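Local coordinates for protein catalase (Exiguobacterium oxidotolerans, PDB 2J2M) that probably breaks down hydrogen peroxide to water and oxygen at a buried haem, as a four-chain member of the catalase family, at residues F113-Y118 and G295-N300; H56-G61 and A188-M193; G122-V127 and I213-V218. All blocks are in the same frame, centred on the assembly; numbering follows the deposited sequence.

How the contacts relate
All three contacts reach one antiparallel sheet, curled as the catalase barrel, close to the haem; in contact 2 one partner is a loop. Contacts 1 and 3 have centres about 9 Å apart. Their strands 112-119 and 122-129 are neighbours, joined by a salt bridge from K116 NZ to D125 OD2 (2.7 Å), and the ring of F113 stacks on that of W217. Contact 2 touches contact 1 through F113 CD2 and M193 CE, 4.1 Å apart. It does not touch contact 3: the nearest atoms are about 5 Å apart and the centres about 17 Å. F113 and S114 of contact 1, H56 of contact 2 and V127 of contact 3 belong to the haem pocket.

Contact 1: residues F113-Y118 and G295-N300; sequences FSVKFY and GTMTLN. With HEM (protoporphyrin IX containing Fe), chain E.
M297 reaches V115 and F113 with the sulfur and methyl group at the end of its side chain. The backbones stay well apart: the nearest CA atoms, of V115 and M297, are 9.5 Å from each other, and no hydrogen bond crosses between the segments. The methionine spans this distance because its CG stands anti to the backbone N (chi1 166°) and the next bond is extended as well. The chain then bends at chi3 (68°), which turns CE aside from the line of the chain.

V115 points toward M297, and the two side chains run alongside each other from their two strands. Both valine methyls meet the sulfur. V115 CG2 lies 3.7 Å from M297 SD, and V115 CG1 lies 3.9 Å from the same atom. The bent methyl also touches the valine, with M297 CE 3.8 Å from V115 CG2.

The fold explains the gap. Strands 112-119 and 292-302 belong to the antiparallel beta-barrel of catalases but are not paired. Strands 87-95 and 59-68 lie between them in the sheet, so M297 and V115 meet through side chains.

F113 and M297 reach out to each other from their two strands. The methyl approaches the ring obliquely, and M297 CE is 3.9 Å from F113 CE1. The phenyl group is further surrounded by F94 and W258, both edge-to-face with it. W258 also packs on M297.

S114 takes no part in the methionine contact and faces the haem. Its hydroxyl sits beside the root of a haem propionate, S114 OG 3.3 Å from haem CBA. The backbone approaches too: F113 N is 3.7 Å from the haem methyl CMA.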
# COMPACT_ATOMS: atom_id res chain seq x y z
N PHE A 113 -25.26 -12.72 0.84
CA PHE A 113 -25.38 -13.92 1.68
C PHE A 113 -24.11 -14.79 1.49
O PHE A 113 -24.02 -15.61 0.57
CB PHE A 113 -26.66 -14.68 1.27
CG PHE A 113 -27.09 -15.76 2.24
CD1 PHE A 113 -26.21 -16.76 2.64
CD2 PHE A 113 -28.41 -15.80 2.73
CE1 PHE A 113 -26.62 -17.76 3.53
CE2 PHE A 113 -28.83 -16.78 3.60
CZ PHE A 113 -27.93 -17.77 4.00
N SER A 114 -23.12 -14.59 2.34
CA SER A 114 -21.81 -15.22 2.17
C SER A 114 -21.50 -16.17 3.34
O SER A 114 -21.65 -15.81 4.52
CB SER A 114 -20.69 -14.15 2.04
OG SER A 114 -20.88 -13.31 0.91
N VAL A 115 -21.05 -17.38 3.00
CA VAL A 115 -20.71 -18.41 3.99
C VAL A 115 -19.39 -19.11 3.64
O VAL A 115 -19.26 -19.74 2.59
CB VAL A 115 -21.85 -19.44 4.18
CG1 VAL A 115 -21.46 -20.52 5.20
CG2 VAL A 115 -23.11 -18.75 4.64
N LYS A 116 -18.41 -18.96 4.54
CA LYS A 116 -17.11 -19.64 4.46
C LYS A 116 -17.16 -20.92 5.29
O LYS A 116 -17.45 -20.88 6.50
CB LYS A 116 -15.98 -18.72 4.99
CG LYS A 116 -14.55 -19.32 4.92
CD LYS A 116 -13.43 -18.33 5.38
CE LYS A 116 -13.24 -17.15 4.43
NZ LYS A 116 -13.09 -17.56 3.01
N PHE A 117 -16.89 -22.05 4.62
CA PHE A 117 -16.93 -23.39 5.24
C PHE A 117 -15.50 -23.81 5.40
O PHE A 117 -14.78 -23.94 4.42
CB PHE A 117 -17.61 -24.42 4.33
CG PHE A 117 -19.07 -24.19 4.12
CD1 PHE A 117 -19.54 -23.10 3.39
CD2 PHE A 117 -20.01 -25.11 4.63
CE1 PHE A 117 -20.93 -22.92 3.17
CE2 PHE A 117 -21.37 -24.94 4.43
CZ PHE A 117 -21.83 -23.83 3.70
N TYR A 118 -15.09 -24.03 6.65
CA TYR A 118 -13.73 -24.44 6.94
C TYR A 118 -13.73 -25.93 6.98
O TYR A 118 -13.90 -26.53 8.02
CB TYR A 118 -13.26 -23.87 8.26
CG TYR A 118 -13.34 -22.35 8.38
CD1 TYR A 118 -14.51 -21.72 8.83
CD2 TYR A 118 -12.24 -21.54 8.06
CE1 TYR A 118 -14.58 -20.33 8.97
CE2 TYR A 118 -12.29 -20.16 8.23
CZ TYR A 118 -13.47 -19.56 8.67
OH TYR A 118 -13.54 -18.18 8.82
N GLY A 295 -28.78 -29.81 4.34
CA GLY A 295 -28.46 -29.62 5.74
C GLY A 295 -28.94 -28.28 6.22
O GLY A 295 -29.80 -27.65 5.58
N THR A 296 -28.41 -27.87 7.37
CA THR A 296 -28.82 -26.66 8.05
C THR A 296 -27.68 -25.90 8.75
O THR A 296 -26.82 -26.48 9.41
CB THR A 296 -30.13 -26.87 8.94
OG1 THR A 296 -29.95 -26.36 10.27
CG2 THR A 296 -30.55 -28.32 8.96
N MET A 297 -27.67 -24.58 8.54
CA MET A 297 -26.69 -23.73 9.17
C MET A 297 -27.32 -23.05 10.38
O MET A 297 -28.45 -22.53 10.30
CB MET A 297 -26.15 -22.70 8.17
CG MET A 297 -25.36 -21.54 8.80
SD MET A 297 -24.58 -20.38 7.61
CE MET A 297 -26.00 -19.59 6.89
N THR A 298 -26.58 -23.05 11.49
CA THR A 298 -26.95 -22.34 12.70
C THR A 298 -25.83 -21.34 13.02
O THR A 298 -24.69 -21.74 13.16
CB THR A 298 -27.12 -23.34 13.87
OG1 THR A 298 -28.15 -24.28 13.52
CG2 THR A 298 -27.50 -22.62 15.19
N LEU A 299 -26.16 -20.05 13.08
CA LEU A 299 -25.22 -19.03 13.57
C LEU A 299 -25.43 -18.77 15.08
O LEU A 299 -26.43 -18.19 15.52
CB LEU A 299 -25.38 -17.73 12.77
CG LEU A 299 -24.63 -17.41 11.47
CD1 LEU A 299 -24.00 -18.60 10.79
CD2 LEU A 299 -25.51 -16.65 10.52
N ASN A 300 -24.45 -19.19 15.88
CA ASN A 300 -24.62 -19.24 17.32
C ASN A 300 -23.58 -18.44 18.14
O ASN A 300 -23.58 -18.48 19.37
CB ASN A 300 -24.69 -20.70 17.80
CG ASN A 300 -23.45 -21.53 17.40
OD1 ASN A 300 -22.41 -21.02 17.04
ND2 ASN A 300 -23.60 -22.84 17.47
CHA HEM E . -18.73 -8.52 -3.14
CHB HEM E . -22.64 -11.15 -4.41
CHC HEM E . -21.61 -10.34 -9.05
CHD HEM E . -17.39 -8.34 -7.82
C1A HEM E . -19.86 -9.34 -3.07
C2A HEM E . -20.47 -9.90 -1.86
C3A HEM E . -21.55 -10.63 -2.22
C4A HEM E . -21.67 -10.55 -3.66
CMA HEM E . -22.53 -11.41 -1.31
CAA HEM E . -19.94 -9.65 -0.43
CBA HEM E . -18.96 -10.73 0.05
CGA HEM E . -18.59 -10.38 1.47
O1A HEM E . -17.42 -10.01 1.74
O2A HEM E . -19.50 -10.44 2.35
C1B HEM E . -22.68 -11.22 -5.78
C2B HEM E . -23.54 -12.07 -6.58
C3B HEM E . -23.24 -11.82 -7.86
C4B HEM E . -22.19 -10.83 -7.90
CMB HEM E . -24.59 -13.10 -6.07
CAB HEM E . -23.84 -12.49 -9.11
CBB HEM E . -25.14 -12.74 -9.22
C1C HEM E . -20.34 -9.82 -9.16
C2C HEM E . -19.56 -9.66 -10.37
C3C HEM E . -18.39 -9.11 -10.00
C4C HEM E . -18.40 -8.90 -8.57
CMC HEM E . -19.98 -10.08 -11.81
CAC HEM E . -17.20 -8.71 -10.91
CBC HEM E . -16.35 -9.62 -11.40
C1D HEM E . -17.34 -8.16 -6.46
C2D HEM E . -16.24 -7.55 -5.75
C3D HEM E . -16.65 -7.61 -4.28
C4D HEM E . -17.96 -8.26 -4.25
CMD HEM E . -14.91 -6.99 -6.35
CAD HEM E . -15.85 -7.12 -3.06
CBD HEM E . -15.25 -8.35 -2.38
CGD HEM E . -14.19 -7.99 -1.36
O1D HEM E . -13.71 -6.81 -1.27
O2D HEM E . -13.78 -8.93 -0.63
NA HEM E . -20.62 -9.78 -4.13
NB HEM E . -21.87 -10.48 -6.61
NC HEM E . -19.60 -9.35 -8.09
ND HEM E . -18.31 -8.56 -5.56
FE HEM E . -19.93 -9.79 -6.08

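Contact 2: residues H56-G61 and A188-M193; sequences HARGFG and ASYRKM. With HEM (protoporphyrin IX containing Fe), chain E.
Y190 and F60 are both aromatic, yet Y190 packs on the stem of F60 and the two rings do not stack. F60 CB lies 3.7 Å from Y190 CE2 and 3.8 Å from Y190 CD2, along one side of the tyrosine ring. The CB of F60 points toward segment 188-193, but its CG is anti to the backbone N (chi1 170°), and this leads the phenyl group away. Each ring approaches the other residue obliquely.

The phenol end of Y190 continues along segment 56-61. Y190 OH is 4.3 Å from G59 CA, a loose approach beside a residue with no side chain. Y190 OH is hydrogen-bonded to E105. R58, close to the same hydroxyl, sends its guanidinium group to S103 and N240. R58 also meets N156 of a neighbouring subunit, which places the contact near a subunit interface.

Two residues before R58, H56 lies on the haem. Its imidazole is laid over the porphyrin with C2A above the ring centre, 3.3 Å from the plane. H56 CD2 comes to 3.2 Å from haem C1A, and H56 NE2 to 3.2 Å from haem C4A. H56 NE2 stands 4.8 Å from the iron atom, haem FE, so it is not a ligand of the metal. This is the arrangement of the distal histidine in the catalase family, and the sequence HARG fits the motif that carries it. A hydrogen bond between H56 ND1 and S95 OG holds the imidazole in this turn.

The contact joins the start of strand 59-68 to the loop between helix 174-180 and strand 195-196. Helix 241-251 packs on F60 and Y190 through T246, while F94 of strand 87-95 touches Y190 and M193.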
# COMPACT_ATOMS: atom_id res chain seq x y z
N HIS A 56 -20.88 -4.05 -1.46
CA HIS A 56 -21.25 -4.81 -0.27
C HIS A 56 -20.44 -4.42 0.94
O HIS A 56 -20.15 -5.27 1.78
CB HIS A 56 -21.07 -6.32 -0.48
CG HIS A 56 -22.05 -6.93 -1.44
ND1 HIS A 56 -23.17 -7.62 -1.01
CD2 HIS A 56 -22.03 -7.03 -2.79
CE1 HIS A 56 -23.82 -8.08 -2.07
NE2 HIS A 56 -23.14 -7.76 -3.15
N ALA A 57 -20.05 -3.14 0.99
CA ALA A 57 -19.25 -2.60 2.12
C ALA A 57 -20.01 -2.65 3.43
O ALA A 57 -19.42 -2.90 4.49
CB ALA A 57 -18.76 -1.17 1.83
N ARG A 58 -21.31 -2.38 3.38
CA ARG A 58 -22.15 -2.44 4.60
C ARG A 58 -22.57 -3.89 4.89
O ARG A 58 -23.21 -4.53 4.06
CB ARG A 58 -23.36 -1.51 4.48
CG ARG A 58 -24.45 -1.73 5.51
CD ARG A 58 -23.95 -1.46 6.96
NE ARG A 58 -24.57 -0.28 7.56
CZ ARG A 58 -24.47 0.06 8.84
NH1 ARG A 58 -23.74 -0.68 9.67
NH2 ARG A 58 -25.08 1.14 9.30
N GLY A 59 -22.19 -4.40 6.05
CA GLY A 59 -22.47 -5.79 6.38
C GLY A 59 -22.32 -6.24 7.83
O GLY A 59 -21.88 -5.47 8.70
N PHE A 60 -22.68 -7.51 8.06
CA PHE A 60 -22.74 -8.11 9.38
C PHE A 60 -22.31 -9.57 9.31
O PHE A 60 -22.84 -10.34 8.51
CB PHE A 60 -24.17 -8.04 9.98
CG PHE A 60 -24.34 -8.88 11.25
CD1 PHE A 60 -24.03 -8.34 12.50
CD2 PHE A 60 -24.76 -10.23 11.17
CE1 PHE A 60 -24.16 -9.10 13.67
CE2 PHE A 60 -24.88 -11.02 12.33
CZ PHE A 60 -24.57 -10.45 13.59
N GLY A 61 -21.37 -9.95 10.18
CA GLY A 61 -20.83 -11.30 10.19
C GLY A 61 -20.97 -12.02 11.51
O GLY A 61 -20.89 -11.41 12.59
N ALA A 188 -36.49 -7.29 6.10
CA ALA A 188 -36.67 -6.71 7.43
C ALA A 188 -35.42 -6.94 8.30
O ALA A 188 -35.12 -6.15 9.22
CB ALA A 188 -37.93 -7.29 8.13
N SER A 189 -34.75 -8.06 8.03
CA SER A 189 -33.38 -8.23 8.47
C SER A 189 -32.67 -9.39 7.78
O SER A 189 -33.27 -10.19 7.03
CB SER A 189 -33.28 -8.35 10.00
OG SER A 189 -34.03 -9.45 10.44
N TYR A 190 -31.37 -9.45 8.07
CA TYR A 190 -30.50 -10.51 7.62
C TYR A 190 -31.00 -11.91 7.96
O TYR A 190 -30.83 -12.84 7.15
CB TYR A 190 -29.10 -10.25 8.18
CG TYR A 190 -28.48 -8.95 7.67
CD1 TYR A 190 -28.66 -8.53 6.37
CD2 TYR A 190 -27.70 -8.15 8.52
CE1 TYR A 190 -28.09 -7.34 5.91
CE2 TYR A 190 -27.12 -6.96 8.06
CZ TYR A 190 -27.32 -6.57 6.75
OH TYR A 190 -26.75 -5.41 6.29
N ARG A 191 -31.63 -12.07 9.13
CA ARG A 191 -32.08 -13.38 9.59
C ARG A 191 -33.44 -13.75 8.99
O ARG A 191 -33.89 -14.91 9.06
CB ARG A 191 -32.09 -13.46 11.12
CG ARG A 191 -33.10 -12.57 11.80
CD ARG A 191 -32.69 -12.24 13.24
NE ARG A 191 -33.35 -13.15 14.16
CZ ARG A 191 -34.44 -12.87 14.86
NH1 ARG A 191 -35.01 -11.67 14.80
NH2 ARG A 191 -34.95 -13.80 15.66
N LYS A 192 -34.09 -12.76 8.37
CA LYS A 192 -35.39 -12.98 7.76
C LYS A 192 -35.36 -12.88 6.24
O LYS A 192 -36.25 -12.29 5.62
CB LYS A 192 -36.42 -12.03 8.36
CG LYS A 192 -36.56 -12.21 9.85
CD LYS A 192 -37.75 -11.47 10.42
CE LYS A 192 -37.74 -11.59 11.94
NZ LYS A 192 -38.81 -10.74 12.52
N MET A 193 -34.33 -13.47 5.65
CA MET A 193 -34.15 -13.48 4.20
C MET A 193 -33.58 -14.81 3.75
O MET A 193 -32.98 -15.56 4.52
CB MET A 193 -33.20 -12.36 3.77
CG MET A 193 -31.73 -12.68 3.96
SD MET A 193 -30.72 -11.22 3.67
CE MET A 193 -29.05 -11.91 3.90
CHA HEM E . -18.73 -8.52 -3.14
CHB HEM E . -22.64 -11.15 -4.41
CHC HEM E . -21.61 -10.34 -9.05
CHD HEM E . -17.39 -8.34 -7.82
C1A HEM E . -19.86 -9.34 -3.07
C2A HEM E . -20.47 -9.90 -1.86
C3A HEM E . -21.55 -10.63 -2.22
C4A HEM E . -21.67 -10.55 -3.66
CMA HEM E . -22.53 -11.41 -1.31
CAA HEM E . -19.94 -9.65 -0.43
CBA HEM E . -18.96 -10.73 0.05
CGA HEM E . -18.59 -10.38 1.47
O1A HEM E . -17.42 -10.01 1.74
O2A HEM E . -19.50 -10.44 2.35
C1B HEM E . -22.68 -11.22 -5.78
C2B HEM E . -23.54 -12.07 -6.58
C3B HEM E . -23.24 -11.82 -7.86
C4B HEM E . -22.19 -10.83 -7.90
CMB HEM E . -24.59 -13.10 -6.07
CAB HEM E . -23.84 -12.49 -9.11
CBB HEM E . -25.14 -12.74 -9.22
C1C HEM E . -20.34 -9.82 -9.16
C2C HEM E . -19.56 -9.66 -10.37
C3C HEM E . -18.39 -9.11 -10.00
C4C HEM E . -18.40 -8.90 -8.57
CMC HEM E . -19.98 -10.08 -11.81
CAC HEM E . -17.20 -8.71 -10.91
CBC HEM E . -16.35 -9.62 -11.40
C1D HEM E . -17.34 -8.16 -6.46
C2D HEM E . -16.24 -7.55 -5.75
C3D HEM E . -16.65 -7.61 -4.28
C4D HEM E . -17.96 -8.26 -4.25
CMD HEM E . -14.91 -6.99 -6.35
CAD HEM E . -15.85 -7.12 -3.06
CBD HEM E . -15.25 -8.35 -2.38
CGD HEM E . -14.19 -7.99 -1.36
O1D HEM E . -13.71 -6.81 -1.27
O2D HEM E . -13.78 -8.93 -0.63
NA HEM E . -20.62 -9.78 -4.13
NB HEM E . -21.87 -10.48 -6.61
NC HEM E . -19.60 -9.35 -8.09
ND HEM E . -18.31 -8.56 -5.56
FE HEM E . -19.93 -9.79 -6.08

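Contact 3: residues G122-V127 and I213-V218; sequences GNWDFV and IKLRWV
Strands 122-127 and 213-218 cross at 71°, with their axes 9.9 Å apart at the closest point, so only side chains meet. F126 has the largest share of the contact. W217 points an edge of its indole at the face of F126 in a T-shaped stack. The planes stand at 83°, and the centroids of the F126 ring and the five-membered ring of W217 are 4.4 Å apart. W217 NE1 leads the approach: it sits 3.2 Å above the phenyl plane, over the ring centre, and is 3.3 Å from F126 CE1. F126 holds its CG anti to the backbone N (chi1 175°), which carries the ring across to the second strand.

The two strands are not neighbours in the antiparallel barrel of catalases. Strand 122-129 pairs with 112-119 and strand 210-219 with 257-265, and these side chains meet across the distance between the two, with F117 stacked on W124.

L215 comes to F126 from a different direction. Its CB lies near the plane of the phenyl ring, at the edge, 3.7 Å from F126 CE2. Were F126 replaced by an alanine, the NE1 edge of W217 would probably lose its aromatic face and a gap would open beside L215. The other end of L215 serves W124: L215 CD2 touches the indole edge at W124 CZ2, 3.7 Å away. W203 of strand 201-204 also packs on L215.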
# COMPACT_ATOMS: atom_id res chain seq x y z
N GLY A 122 -10.05 -28.14 2.72
CA GLY A 122 -10.00 -26.72 2.31
C GLY A 122 -11.23 -25.87 2.57
O GLY A 122 -12.29 -26.35 3.03
N ASN A 123 -11.09 -24.57 2.31
CA ASN A 123 -12.24 -23.65 2.41
C ASN A 123 -13.09 -23.68 1.14
O ASN A 123 -12.55 -23.67 0.01
CB ASN A 123 -11.80 -22.21 2.73
CG ASN A 123 -11.20 -22.06 4.15
OD1 ASN A 123 -11.13 -23.03 4.92
ND2 ASN A 123 -10.75 -20.83 4.48
N TRP A 124 -14.41 -23.71 1.34
CA TRP A 124 -15.38 -23.46 0.30
C TRP A 124 -16.15 -22.20 0.63
O TRP A 124 -16.77 -22.08 1.71
CB TRP A 124 -16.38 -24.60 0.21
CG TRP A 124 -17.59 -24.28 -0.68
CD1 TRP A 124 -17.58 -23.65 -1.89
CD2 TRP A 124 -18.95 -24.62 -0.42
NE1 TRP A 124 -18.85 -23.54 -2.39
CE2 TRP A 124 -19.71 -24.14 -1.51
CE3 TRP A 124 -19.60 -25.29 0.62
CZ2 TRP A 124 -21.09 -24.29 -1.58
CZ3 TRP A 124 -20.98 -25.44 0.55
CH2 TRP A 124 -21.71 -24.94 -0.54
N ASP A 125 -16.16 -21.25 -0.30
CA ASP A 125 -16.98 -20.07 -0.06
C ASP A 125 -18.28 -20.16 -0.84
O ASP A 125 -18.23 -20.33 -2.06
CB ASP A 125 -16.24 -18.79 -0.45
CG ASP A 125 -15.03 -18.52 0.43
OD1 ASP A 125 -14.08 -17.90 -0.09
OD2 ASP A 125 -15.03 -18.90 1.63
N PHE A 126 -19.41 -20.10 -0.14
CA PHE A 126 -20.68 -19.75 -0.76
C PHE A 126 -20.83 -18.22 -0.76
O PHE A 126 -20.75 -17.59 0.28
CB PHE A 126 -21.90 -20.42 -0.06
CG PHE A 126 -23.24 -19.97 -0.62
CD1 PHE A 126 -23.86 -18.79 -0.16
CD2 PHE A 126 -23.88 -20.71 -1.62
CE1 PHE A 126 -25.11 -18.36 -0.69
CE2 PHE A 126 -25.13 -20.30 -2.15
CZ PHE A 126 -25.75 -19.12 -1.69
N VAL A 127 -21.01 -17.63 -1.94
CA VAL A 127 -21.13 -16.16 -2.04
C VAL A 127 -22.31 -15.87 -2.95
O VAL A 127 -22.19 -15.87 -4.18
CB VAL A 127 -19.79 -15.51 -2.54
CG1 VAL A 127 -19.88 -13.98 -2.57
CG2 VAL A 127 -18.62 -15.97 -1.66
N ILE A 213 -25.58 -27.60 -10.64
CA ILE A 213 -26.31 -27.41 -9.39
C ILE A 213 -26.53 -25.93 -9.09
O ILE A 213 -25.69 -25.09 -9.41
CB ILE A 213 -25.60 -28.11 -8.18
CG1 ILE A 213 -24.34 -27.35 -7.78
CG2 ILE A 213 -25.28 -29.58 -8.50
CD1 ILE A 213 -24.54 -26.42 -6.62
N LYS A 214 -27.68 -25.64 -8.48
CA LYS A 214 -28.00 -24.34 -7.90
C LYS A 214 -28.14 -24.59 -6.39
O LYS A 214 -28.53 -25.71 -5.95
CB LYS A 214 -29.32 -23.82 -8.48
CG LYS A 214 -29.37 -22.38 -9.00
CD LYS A 214 -28.63 -22.25 -10.31
CE LYS A 214 -29.45 -21.60 -11.41
NZ LYS A 214 -29.85 -20.16 -11.32
N LEU A 215 -27.81 -23.57 -5.59
CA LEU A 215 -27.85 -23.67 -4.14
C LEU A 215 -28.86 -22.70 -3.58
O LEU A 215 -28.99 -21.59 -4.09
CB LEU A 215 -26.47 -23.41 -3.55
CG LEU A 215 -25.58 -24.54 -3.02
CD1 LEU A 215 -26.14 -25.98 -3.13
CD2 LEU A 215 -24.15 -24.44 -3.59
N ARG A 216 -29.51 -23.11 -2.50
CA ARG A 216 -30.72 -22.48 -2.00
C ARG A 216 -30.73 -22.46 -0.46
O ARG A 216 -30.68 -23.52 0.17
CB ARG A 216 -31.93 -23.30 -2.51
CG ARG A 216 -32.86 -22.59 -3.49
CD ARG A 216 -32.36 -22.40 -4.93
NE ARG A 216 -32.93 -21.12 -5.31
CZ ARG A 216 -33.59 -20.80 -6.42
NH1 ARG A 216 -33.72 -21.62 -7.44
NH2 ARG A 216 -34.06 -19.58 -6.50
N TRP A 217 -30.76 -21.27 0.14
CA TRP A 217 -30.95 -21.16 1.60
C TRP A 217 -32.36 -20.68 1.96
O TRP A 217 -32.86 -19.72 1.37
CB TRP A 217 -29.95 -20.19 2.24
CG TRP A 217 -28.50 -20.55 2.11
CD1 TRP A 217 -27.63 -20.10 1.15
CD2 TRP A 217 -27.73 -21.39 2.98
NE1 TRP A 217 -26.38 -20.60 1.37
CE2 TRP A 217 -26.41 -21.39 2.49
CE3 TRP A 217 -28.02 -22.12 4.14
CZ2 TRP A 217 -25.37 -22.12 3.11
CZ3 TRP A 217 -26.98 -22.86 4.76
CH2 TRP A 217 -25.68 -22.84 4.24
N VAL A 218 -33.00 -21.36 2.92
CA VAL A 218 -34.39 -21.11 3.31
C VAL A 218 -34.39 -20.82 4.80
O VAL A 218 -33.99 -21.68 5.57
CB VAL A 218 -35.34 -22.34 2.97
CG1 VAL A 218 -36.82 -22.05 3.38
CG2 VAL A 218 -35.27 -22.75 1.45